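Local coordinates for beta-galactosidase/beta-glucuronidase (Faecalibacterium prausnitzii L2-6, PDB 6MVF), which binds flavin mononucleotide and, as a member of glycosyl hydrolase family 2, probably hydrolyses beta-glucuronides, at residues Trp246-Pro251 with Gly285-Asn290; Thr294-Val299 with Ala329-Leu334; Ile323-Gly328 with Leu350-Trp355; Ile484-Cys489 with His531-Phe536. All blocks are in the same frame, centred on the assembly; numbering follows the deposited sequence.

How the contacts relate
Followed from the N terminus, the chain shows how the neighbours in a TIM barrel are joined one after another. Contact 1 comes first, closing a loop of mostly strand residues by joining the connection between strands 236-240 and 254-262 to the hairpin that leads into the barrel. Contact 2 opens next and joins the first two barrel strands. Contact 3 crosses it: its segments alternate with those of 294-299 and 329-334, tying the helix between those strands to the entry of the third. Contact 4 follows in series, pairing the last two strands; its Val532 meets Gly298 of contact 2 by a probable backbone hydrogen bond, which completes the ring.

Contact 1: Trp246-Pro251 with Gly285-Asn290; sequences WSMDEP and GGFSIN
Ile289 and Trp246 illustrate how one methyl group can key a strand into a loop. From the 286-289 strand, Ile289 reaches out with CG1 anti to the backbone N (chi1 178°) and an extended chain, which puts CD1 at the tip as the bump. The hollow that receives it is a three-sided seat shaped by consecutive residues. The six-membered part of the Trp246 indole presents its edge, with CZ3 4.0 Å from Ile289 CD1; Ser247 CA and Met248 SD supply the other two sides, the sulfur 4.1 Å from the same CD1. Bends at chi2 and chi3 curl the methionine past this methyl and carry its CE on to the Phe287 ring, where it lies 4.2 Å from CE2. Beyond the apolar patch, Asn290 ND2 donates to Trp246 O at 2.9 Å. The acceptor lies close to the amide plane of Asn290, but the amide nitrogen stands above the carbonyl plane of Trp246, and the bond is bent at the hydrogen (143°). Ser247 OG accepts from the backbone N of Glu250 in an ST motif, which helps fix the turn bearing the hollow. Trp246 NE1 is bonded to Asp348 O, and Asn290 OD1 to Ser278 N. Around this joint, Met248 and Phe287 both rest on Leu296 of strand 292-300, while Phe287 also packs against Tyr279 and Val281 of strand 279-282.

Contact 2: Thr294-Val299 with Ala329-Leu334; sequences TPLRGV and ANTIRL
With CG turned between its backbone N and carbonyl carbon (chi1 60°) and its amide almost untwisted at chi2, Asn330 lays its side chain along the backbone of 295-297; Thr331, with OG1 anti to N, turns its CG2 methyl to Gly298. The asparagine thereby stands in for a peptide unit. ND2 donates to Pro295 O at 2.9 Å, with that oxygen in the amide plane, and OD1 takes Arg297 N on a lone pair at 2.7 Å. The amide thus spans Leu296, whose CD2 lies 3.9 Å from Asn330 ND2. A third bond, from Asn330 N to Arg297 O, adds to the grip before true strand pairing begins. There Val299 N donates to Thr331 O at 3.3 Å, and Arg333 N to Val299 O at 2.8 Å, the alternation expected of parallel strands. Leu296 CB packs at 3.8 Å on Thr331 CG2, while OG1 of that threonine is bonded to Ala353 O. The contact is the core of a beta-alpha-beta crossover: helix 314-327 links the two strands and lays Ile324 and Leu327 on Val299, with strand 353-357 next to 331-334.

Contact 3: Ile323-Gly328 with Leu350-Trp355; sequences IIKELG and LGFAVW
Phe352 and the last turns of helix 314-327 show a contact with a close-packed inner half and a looser, polar outer side. On the inner side the phenyl ring presents its edge to the helix: Lys325 N lies in the ring plane, 3.5 Å from Phe352 CZ, and the same ring atom meets Lys325 CB at 3.8 Å. Ile324 closes this half, its CG2 lying 3.8 Å from Phe352 CE1. The outer half depends on one long side chain. Lys325 leaves the helix with CG anti to its backbone N, then bends at chi2 (78°), a kink that carries the rest of the extended chain past CZ and over one face of the ring, toward the end of helix 341-350. NZ there donates to Leu350 O at 2.9 Å, approaching only slightly tilted from the carbonyl plane, and more weakly to Gly351 O at 3.4 Å. A further weak bond leads to Met248 O. The ammonium group thus sits among carbonyls at a helix C terminus, where the helix dipole would probably favour a positive charge. Lys325 NZ is 5.3 Å from the centroid of the Phe352 ring, at most a weak cation-pi attraction. Lys325 and Leu350 are partly exposed, in contrast to buried Ile324 and Phe352. The helix ends in a Schellman motif at Gly328 before strand 331-334, whose Ile332 packs against both Ile324 and Phe352; Cys347 of helix 341-350 adds to the cover of the ring.

Contact 4: Ile484-Cys489 with His531-Phe536; sequences ISEYGC and HVWNMF
Segments 484-489 and 531-536 run alongside each other in parallel fashion, His531 N donating to Ile484 O at 2.9 Å and Trp533 N to Tyr487 O at 2.8 Å. Glu486 and Trp533 point the same way, stacked flat: carboxylate and indole planes differ by 10°, and Glu486 CD rides 3.7 Å above the ring plane of Trp533, toward its rim. The indole is sandwiched, since Asn534 ND2 lies over its opposite face. The peptide bond between Trp533 and Asn534 is cis, as is common at this strand end in TIM-barrel glycosidases of this clan. With CG in the crowded position (chi1 69°), the Tyr487 ring covers the 531-532 backbone, one face over Val532 CA, and its CZ lies 3.6 Å from Val532 CG2. A water bridges Ser485 O and His531 O; another accepts from Cys489 N and lies near Trp533 O. At the polar ends, Tyr487 OH is bonded to Tyr571, His531 NE2 to Thr331 OG1, and Glu486 OE1 to Tyr455 OH. The chemistry suggests that the carboxylate is held in a defined orientation, its flat side on an aromatic ring and its oxygens directed to partners such as Tyr455 and, through a long, weak ion pair, Arg333, at the C-terminal end of the barrel strands, where TIM-barrel enzymes hold their active sites.

Contact 1: Trp246-Pro251 with Gly285-Asn290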
# COMPACT_ATOMS: atom_id res chain seq x y z
N TRP A 246 -3.77 -12.04 -27.63
CA TRP A 246 -4.83 -11.43 -26.82
C TRP A 246 -6.19 -12.06 -27.16
O TRP A 246 -6.55 -12.18 -28.34
CB TRP A 246 -4.86 -9.92 -27.06
CG TRP A 246 -5.84 -9.18 -26.18
CD1 TRP A 246 -5.56 -8.56 -25.00
CD2 TRP A 246 -7.25 -9.01 -26.40
NE1 TRP A 246 -6.70 -8.01 -24.47
CE2 TRP A 246 -7.75 -8.28 -25.31
CE3 TRP A 246 -8.13 -9.41 -27.41
CZ2 TRP A 246 -9.10 -7.93 -25.21
CZ3 TRP A 246 -9.46 -9.07 -27.30
CH2 TRP A 246 -9.94 -8.33 -26.21
N SER A 247 -6.95 -12.45 -26.14
CA SER A 247 -8.36 -12.80 -26.32
C SER A 247 -9.12 -12.43 -25.05
O SER A 247 -8.52 -12.04 -24.05
CB SER A 247 -8.54 -14.29 -26.64
OG SER A 247 -8.38 -15.10 -25.48
N MET A 248 -10.45 -12.51 -25.11
CA MET A 248 -11.27 -12.19 -23.93
C MET A 248 -10.97 -13.12 -22.77
O MET A 248 -10.98 -12.69 -21.61
CB MET A 248 -12.77 -12.23 -24.27
CG MET A 248 -13.20 -11.16 -25.26
SD MET A 248 -12.85 -11.58 -26.99
CE MET A 248 -14.07 -12.89 -27.21
N ASP A 249 -10.67 -14.39 -23.05
CA ASP A 249 -10.32 -15.33 -21.99
C ASP A 249 -8.88 -15.16 -21.49
O ASP A 249 -8.63 -15.36 -20.29
CB ASP A 249 -10.57 -16.75 -22.48
CG ASP A 249 -12.02 -17.15 -22.36
OD1 ASP A 249 -12.76 -16.52 -21.55
OD2 ASP A 249 -12.43 -18.10 -23.08
N GLU A 250 -7.93 -14.80 -22.37
CA GLU A 250 -6.53 -14.57 -22.02
C GLU A 250 -6.08 -13.22 -22.59
O GLU A 250 -5.48 -13.17 -23.67
CB GLU A 250 -5.62 -15.67 -22.57
CG GLU A 250 -5.71 -17.02 -21.88
CD GLU A 250 -4.56 -17.95 -22.31
OE1 GLU A 250 -3.39 -17.74 -21.87
OE2 GLU A 250 -4.83 -18.89 -23.12
N PRO A 251 -6.38 -12.13 -21.91
CA PRO A 251 -6.04 -10.81 -22.49
C PRO A 251 -4.57 -10.43 -22.31
O PRO A 251 -4.23 -9.46 -21.62
CB PRO A 251 -6.97 -9.87 -21.71
CG PRO A 251 -7.07 -10.55 -20.37
CD PRO A 251 -7.19 -12.00 -20.70
N GLY A 285 -21.33 -17.82 -39.91
CA GLY A 285 -20.43 -18.28 -38.87
C GLY A 285 -20.44 -17.49 -37.58
O GLY A 285 -20.08 -18.03 -36.53
N GLY A 286 -20.83 -16.22 -37.62
CA GLY A 286 -20.71 -15.39 -36.44
C GLY A 286 -19.29 -14.90 -36.24
O GLY A 286 -18.54 -14.67 -37.19
N PHE A 287 -18.91 -14.74 -34.97
CA PHE A 287 -17.63 -14.15 -34.59
C PHE A 287 -16.59 -15.22 -34.26
O PHE A 287 -16.90 -16.21 -33.59
CB PHE A 287 -17.82 -13.21 -33.39
CG PHE A 287 -16.56 -12.59 -32.90
CD1 PHE A 287 -16.06 -11.45 -33.49
CD2 PHE A 287 -15.86 -13.16 -31.84
CE1 PHE A 287 -14.90 -10.89 -33.03
CE2 PHE A 287 -14.70 -12.60 -31.39
CZ PHE A 287 -14.21 -11.47 -31.98
N SER A 288 -15.37 -15.01 -34.75
CA SER A 288 -14.20 -15.81 -34.39
C SER A 288 -13.09 -14.87 -33.99
O SER A 288 -12.91 -13.81 -34.59
CB SER A 288 -13.67 -16.68 -35.55
OG SER A 288 -14.69 -17.45 -36.16
N ILE A 289 -12.30 -15.27 -33.00
CA ILE A 289 -11.09 -14.54 -32.68
C ILE A 289 -9.94 -15.53 -32.62
O ILE A 289 -10.08 -16.62 -32.05
CB ILE A 289 -11.23 -13.74 -31.38
CG1 ILE A 289 -9.92 -13.01 -31.05
CG2 ILE A 289 -11.71 -14.63 -30.26
CD1 ILE A 289 -10.08 -11.94 -29.97
N ASN A 290 -8.83 -15.19 -33.29
CA ASN A 290 -7.64 -16.05 -33.32
C ASN A 290 -7.98 -17.45 -33.81
O ASN A 290 -7.44 -18.44 -33.31
CB ASN A 290 -6.95 -16.12 -31.95
CG ASN A 290 -6.42 -14.76 -31.49
OD1 ASN A 290 -5.93 -13.97 -32.31
ND2 ASN A 290 -6.53 -14.47 -30.19

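Contact 2: Thr294-Val299 with Ala329-Leu334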
# COMPACT_ATOMS: atom_id res chain seq x y z
N THR A 294 -16.27 -18.05 -31.47
CA THR A 294 -16.54 -17.53 -30.13
C THR A 294 -17.71 -16.57 -30.20
O THR A 294 -17.52 -15.36 -30.38
CB THR A 294 -15.31 -16.84 -29.54
OG1 THR A 294 -14.16 -17.68 -29.69
CG2 THR A 294 -15.52 -16.53 -28.06
N PRO A 295 -18.93 -17.06 -30.04
CA PRO A 295 -20.08 -16.14 -30.09
C PRO A 295 -19.94 -15.05 -29.04
O PRO A 295 -19.56 -15.32 -27.89
CB PRO A 295 -21.28 -17.06 -29.82
CG PRO A 295 -20.83 -18.42 -30.26
CD PRO A 295 -19.35 -18.47 -29.91
N LEU A 296 -20.19 -13.80 -29.45
CA LEU A 296 -20.13 -12.64 -28.56
C LEU A 296 -21.46 -12.49 -27.82
O LEU A 296 -22.50 -12.22 -28.45
CB LEU A 296 -19.81 -11.37 -29.34
CG LEU A 296 -18.39 -11.28 -29.91
CD1 LEU A 296 -18.05 -9.85 -30.27
CD2 LEU A 296 -17.34 -11.87 -28.94
N ARG A 297 -21.45 -12.65 -26.50
CA ARG A 297 -22.64 -12.55 -25.68
C ARG A 297 -22.35 -11.60 -24.52
O ARG A 297 -21.56 -11.92 -23.62
CB ARG A 297 -23.07 -13.94 -25.17
CG ARG A 297 -23.34 -14.97 -26.28
CD ARG A 297 -24.46 -14.48 -27.24
NE ARG A 297 -24.83 -15.43 -28.28
CZ ARG A 297 -24.58 -15.28 -29.58
NH1 ARG A 297 -23.94 -14.20 -30.03
NH2 ARG A 297 -24.95 -16.21 -30.44
N GLY A 298 -22.98 -10.43 -24.54
CA GLY A 298 -22.66 -9.44 -23.54
C GLY A 298 -23.70 -8.36 -23.30
O GLY A 298 -24.90 -8.62 -23.33
N VAL A 299 -23.22 -7.14 -23.02
CA VAL A 299 -24.05 -6.09 -22.45
C VAL A 299 -23.58 -4.75 -23.00
O VAL A 299 -22.49 -4.62 -23.56
CB VAL A 299 -24.00 -6.10 -20.89
CG1 VAL A 299 -24.38 -7.45 -20.34
CG2 VAL A 299 -22.62 -5.75 -20.39
N ALA A 329 -19.97 -12.15 -19.34
CA ALA A 329 -20.00 -11.47 -20.62
C ALA A 329 -18.61 -11.43 -21.26
O ALA A 329 -17.60 -11.22 -20.59
CB ALA A 329 -20.53 -10.04 -20.43
N ASN A 330 -18.55 -11.60 -22.58
CA ASN A 330 -17.29 -11.47 -23.30
C ASN A 330 -17.26 -10.27 -24.23
O ASN A 330 -16.26 -10.05 -24.91
CB ASN A 330 -16.98 -12.73 -24.10
CG ASN A 330 -18.04 -13.04 -25.13
OD1 ASN A 330 -19.00 -12.28 -25.31
ND2 ASN A 330 -17.87 -14.15 -25.84
N THR A 331 -18.35 -9.50 -24.30
CA THR A 331 -18.38 -8.31 -25.15
C THR A 331 -19.09 -7.20 -24.39
O THR A 331 -19.99 -7.44 -23.59
CB THR A 331 -19.08 -8.61 -26.51
OG1 THR A 331 -19.07 -7.44 -27.33
CG2 THR A 331 -20.51 -9.10 -26.32
N ILE A 332 -18.65 -5.97 -24.64
CA ILE A 332 -19.29 -4.80 -24.07
C ILE A 332 -19.48 -3.78 -25.16
O ILE A 332 -18.50 -3.32 -25.76
CB ILE A 332 -18.49 -4.17 -22.92
CG1 ILE A 332 -18.43 -5.10 -21.71
CG2 ILE A 332 -19.14 -2.83 -22.56
CD1 ILE A 332 -17.39 -4.65 -20.68
N ARG A 333 -20.73 -3.38 -25.41
CA ARG A 333 -21.02 -2.25 -26.27
C ARG A 333 -20.97 -0.96 -25.45
O ARG A 333 -21.78 -0.76 -24.54
CB ARG A 333 -22.37 -2.40 -26.96
CG ARG A 333 -22.74 -1.17 -27.77
CD ARG A 333 -24.08 -1.29 -28.44
NE ARG A 333 -24.42 -0.08 -29.18
CZ ARG A 333 -25.64 0.42 -29.26
NH1 ARG A 333 -26.66 -0.18 -28.65
NH2 ARG A 333 -25.85 1.54 -29.95
N LEU A 334 -20.01 -0.10 -25.77
CA LEU A 334 -19.78 1.12 -24.99
C LEU A 334 -20.56 2.29 -25.60
O LEU A 334 -20.01 3.23 -26.16
CB LEU A 334 -18.28 1.39 -24.90
CG LEU A 334 -17.72 0.49 -23.80
CD1 LEU A 334 -16.25 0.71 -23.60
CD2 LEU A 334 -18.50 0.72 -22.49

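Contact 3: Ile323-Gly328 with Leu350-Trp355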
# COMPACT_ATOMS: atom_id res chain seq x y z
N ILE A 323 -17.66 -6.33 -12.36
CA ILE A 323 -19.01 -6.88 -12.26
C ILE A 323 -19.41 -7.54 -13.57
O ILE A 323 -19.95 -8.66 -13.58
CB ILE A 323 -20.00 -5.79 -11.83
CG1 ILE A 323 -19.74 -5.41 -10.38
CG2 ILE A 323 -21.41 -6.29 -12.01
CD1 ILE A 323 -20.39 -4.11 -9.92
N ILE A 324 -19.10 -6.90 -14.70
CA ILE A 324 -19.46 -7.49 -15.99
C ILE A 324 -18.66 -8.76 -16.26
O ILE A 324 -19.20 -9.71 -16.84
CB ILE A 324 -19.31 -6.44 -17.10
CG1 ILE A 324 -20.30 -5.29 -16.85
CG2 ILE A 324 -19.53 -7.08 -18.47
CD1 ILE A 324 -19.90 -3.99 -17.51
N LYS A 325 -17.39 -8.81 -15.82
CA LYS A 325 -16.60 -10.04 -15.92
C LYS A 325 -17.21 -11.18 -15.12
O LYS A 325 -17.30 -12.31 -15.61
CB LYS A 325 -15.16 -9.79 -15.48
CG LYS A 325 -14.21 -10.95 -15.80
CD LYS A 325 -13.84 -10.91 -17.28
CE LYS A 325 -13.00 -12.07 -17.69
NZ LYS A 325 -12.83 -12.07 -19.15
N GLU A 326 -17.63 -10.92 -13.88
CA GLU A 326 -18.25 -11.97 -13.06
C GLU A 326 -19.52 -12.50 -13.70
O GLU A 326 -19.90 -13.66 -13.47
CB GLU A 326 -18.58 -11.43 -11.66
CG GLU A 326 -17.37 -11.08 -10.81
CD GLU A 326 -17.71 -10.12 -9.65
OE1 GLU A 326 -16.76 -9.64 -8.96
OE2 GLU A 326 -18.93 -9.85 -9.44
N LEU A 327 -20.22 -11.65 -14.45
CA LEU A 327 -21.42 -12.05 -15.17
C LEU A 327 -21.12 -13.12 -16.22
O LEU A 327 -21.97 -13.96 -16.52
CB LEU A 327 -22.05 -10.81 -15.82
CG LEU A 327 -23.32 -11.02 -16.63
CD1 LEU A 327 -24.45 -11.51 -15.73
CD2 LEU A 327 -23.69 -9.76 -17.37
N GLY A 328 -19.91 -13.12 -16.77
CA GLY A 328 -19.58 -14.03 -17.84
C GLY A 328 -19.75 -13.45 -19.23
O GLY A 328 -19.70 -14.21 -20.20
N LEU A 350 -9.02 -6.86 -18.64
CA LEU A 350 -9.89 -7.95 -18.24
C LEU A 350 -10.35 -8.80 -19.42
O LEU A 350 -10.81 -9.93 -19.21
CB LEU A 350 -11.09 -7.41 -17.46
CG LEU A 350 -10.68 -6.73 -16.15
CD1 LEU A 350 -11.87 -6.15 -15.41
CD2 LEU A 350 -9.98 -7.72 -15.25
N GLY A 351 -10.23 -8.29 -20.65
CA GLY A 351 -10.60 -9.05 -21.83
C GLY A 351 -12.08 -9.04 -22.16
O GLY A 351 -12.83 -9.92 -21.73
N PHE A 352 -12.50 -8.02 -22.92
CA PHE A 352 -13.83 -7.94 -23.52
C PHE A 352 -13.68 -7.44 -24.95
O PHE A 352 -12.88 -6.54 -25.21
CB PHE A 352 -14.78 -6.95 -22.81
CG PHE A 352 -15.05 -7.26 -21.39
CD1 PHE A 352 -15.93 -8.26 -21.04
CD2 PHE A 352 -14.47 -6.50 -20.39
CE1 PHE A 352 -16.22 -8.54 -19.70
CE2 PHE A 352 -14.75 -6.77 -19.05
CZ PHE A 352 -15.62 -7.79 -18.70
N ALA A 353 -14.49 -8.00 -25.85
CA ALA A 353 -14.63 -7.45 -27.20
C ALA A 353 -15.48 -6.18 -27.13
O ALA A 353 -16.64 -6.24 -26.72
CB ALA A 353 -15.28 -8.50 -28.11
N VAL A 354 -14.92 -5.03 -27.51
CA VAL A 354 -15.57 -3.73 -27.31
C VAL A 354 -16.08 -3.17 -28.63
O VAL A 354 -15.35 -3.14 -29.63
CB VAL A 354 -14.63 -2.72 -26.64
CG1 VAL A 354 -15.26 -1.31 -26.67
CG2 VAL A 354 -14.32 -3.15 -25.22
N TRP A 355 -17.33 -2.70 -28.62
CA TRP A 355 -17.93 -1.89 -29.67
C TRP A 355 -17.91 -0.43 -29.18
O TRP A 355 -18.58 -0.09 -28.20
CB TRP A 355 -19.33 -2.43 -29.99
CG TRP A 355 -20.39 -1.52 -30.68
CD1 TRP A 355 -20.48 -0.14 -30.66
CD2 TRP A 355 -21.53 -1.96 -31.44
NE1 TRP A 355 -21.58 0.28 -31.37
CE2 TRP A 355 -22.24 -0.81 -31.86
CE3 TRP A 355 -22.02 -3.23 -31.81
CZ2 TRP A 355 -23.41 -0.88 -32.63
CZ3 TRP A 355 -23.18 -3.30 -32.58
CH2 TRP A 355 -23.86 -2.13 -32.99

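Contact 4: Ile484-Cys489 with His531-Phe536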
# COMPACT_ATOMS: atom_id res chain seq x y z
N ILE A 484 -27.65 -8.19 -32.43
CA ILE A 484 -28.68 -7.44 -31.71
C ILE A 484 -27.97 -6.50 -30.75
O ILE A 484 -27.46 -6.93 -29.70
CB ILE A 484 -29.68 -8.35 -30.99
CG1 ILE A 484 -30.45 -9.20 -32.02
CG2 ILE A 484 -30.66 -7.53 -30.13
CD1 ILE A 484 -31.08 -8.38 -33.18
N SER A 485 -27.92 -5.21 -31.11
CA SER A 485 -27.17 -4.22 -30.33
C SER A 485 -27.92 -3.72 -29.10
O SER A 485 -27.28 -3.17 -28.21
CB SER A 485 -26.79 -3.04 -31.22
OG SER A 485 -27.88 -2.64 -32.05
N GLU A 486 -29.25 -3.85 -29.07
CA GLU A 486 -30.04 -3.60 -27.87
C GLU A 486 -31.23 -4.54 -27.89
O GLU A 486 -31.87 -4.73 -28.93
CB GLU A 486 -30.61 -2.17 -27.74
CG GLU A 486 -29.63 -1.04 -27.87
CD GLU A 486 -30.28 0.32 -27.63
OE1 GLU A 486 -31.47 0.36 -27.23
OE2 GLU A 486 -29.59 1.35 -27.83
N TYR A 487 -31.49 -5.11 -26.72
CA TYR A 487 -32.74 -5.77 -26.37
C TYR A 487 -32.81 -5.73 -24.86
O TYR A 487 -31.79 -5.64 -24.18
CB TYR A 487 -32.78 -7.21 -26.90
CG TYR A 487 -31.84 -8.17 -26.21
CD1 TYR A 487 -30.51 -8.29 -26.62
CD2 TYR A 487 -32.28 -8.96 -25.16
CE1 TYR A 487 -29.64 -9.19 -25.98
CE2 TYR A 487 -31.43 -9.85 -24.52
CZ TYR A 487 -30.12 -9.96 -24.93
OH TYR A 487 -29.31 -10.87 -24.29
N GLY A 488 -34.02 -5.76 -24.32
CA GLY A 488 -34.14 -5.69 -22.88
C GLY A 488 -35.55 -5.33 -22.46
O GLY A 488 -36.47 -5.28 -23.26
N CYS A 489 -35.68 -5.05 -21.17
CA CYS A 489 -37.00 -5.00 -20.56
C CYS A 489 -36.82 -4.36 -19.19
O CYS A 489 -35.79 -4.56 -18.55
CB CYS A 489 -37.56 -6.41 -20.48
SG CYS A 489 -39.03 -6.61 -19.60
N HIS A 531 -26.17 -7.75 -27.25
CA HIS A 531 -25.85 -6.83 -26.16
C HIS A 531 -27.11 -6.49 -25.39
O HIS A 531 -27.99 -5.78 -25.91
CB HIS A 531 -25.20 -5.55 -26.70
CG HIS A 531 -23.86 -5.76 -27.33
ND1 HIS A 531 -23.69 -5.84 -28.69
CD2 HIS A 531 -22.63 -5.91 -26.77
CE1 HIS A 531 -22.40 -6.02 -28.95
NE2 HIS A 531 -21.74 -6.07 -27.81
N VAL A 532 -27.21 -6.97 -24.15
CA VAL A 532 -28.29 -6.56 -23.26
C VAL A 532 -28.29 -5.05 -23.09
O VAL A 532 -27.28 -4.45 -22.71
CB VAL A 532 -28.16 -7.24 -21.89
CG1 VAL A 532 -29.17 -6.63 -20.90
CG2 VAL A 532 -28.31 -8.72 -22.04
N TRP A 533 -29.43 -4.43 -23.36
CA TRP A 533 -29.66 -3.07 -22.90
C TRP A 533 -30.40 -3.22 -21.58
O TRP A 533 -31.54 -3.72 -21.55
CB TRP A 533 -30.46 -2.27 -23.92
CG TRP A 533 -30.47 -0.79 -23.63
CD1 TRP A 533 -31.48 -0.07 -23.06
CD2 TRP A 533 -29.42 0.14 -23.91
NE1 TRP A 533 -31.13 1.26 -22.97
CE2 TRP A 533 -29.86 1.41 -23.48
CE3 TRP A 533 -28.17 0.03 -24.49
CZ2 TRP A 533 -29.08 2.55 -23.60
CZ3 TRP A 533 -27.40 1.16 -24.62
CH2 TRP A 533 -27.86 2.41 -24.18
N ASN A 534 -29.75 -2.88 -20.46
CA ASN A 534 -28.39 -2.36 -20.36
C ASN A 534 -27.79 -3.09 -19.12
O ASN A 534 -28.54 -3.75 -18.40
CB ASN A 534 -28.42 -0.81 -20.22
CG ASN A 534 -27.04 -0.17 -20.15
OD1 ASN A 534 -26.37 -0.23 -19.13
ND2 ASN A 534 -26.64 0.50 -21.24
N MET A 535 -26.47 -3.01 -18.89
CA MET A 535 -25.90 -3.67 -17.72
C MET A 535 -26.44 -3.09 -16.43
O MET A 535 -26.77 -3.83 -15.49
CB MET A 535 -24.37 -3.55 -17.72
CG MET A 535 -23.70 -4.29 -16.58
SD MET A 535 -23.89 -6.10 -16.59
CE MET A 535 -23.22 -6.53 -14.99
N PHE A 536 -26.51 -1.76 -16.36
CA PHE A 536 -26.94 -1.04 -15.18
C PHE A 536 -28.08 -0.12 -15.56
O PHE A 536 -28.07 0.46 -16.65
CB PHE A 536 -25.81 -0.19 -14.59
CG PHE A 536 -24.54 -0.92 -14.37
CD1 PHE A 536 -24.41 -1.81 -13.30
CD2 PHE A 536 -23.47 -0.73 -15.22
CE1 PHE A 536 -23.22 -2.51 -13.10
CE2 PHE A 536 -22.27 -1.43 -15.03
CZ PHE A 536 -22.14 -2.32 -13.98
O HOH W 1 -27.45 -3.13 -25.68
O HOH W 2 -33.20 -5.41 -19.81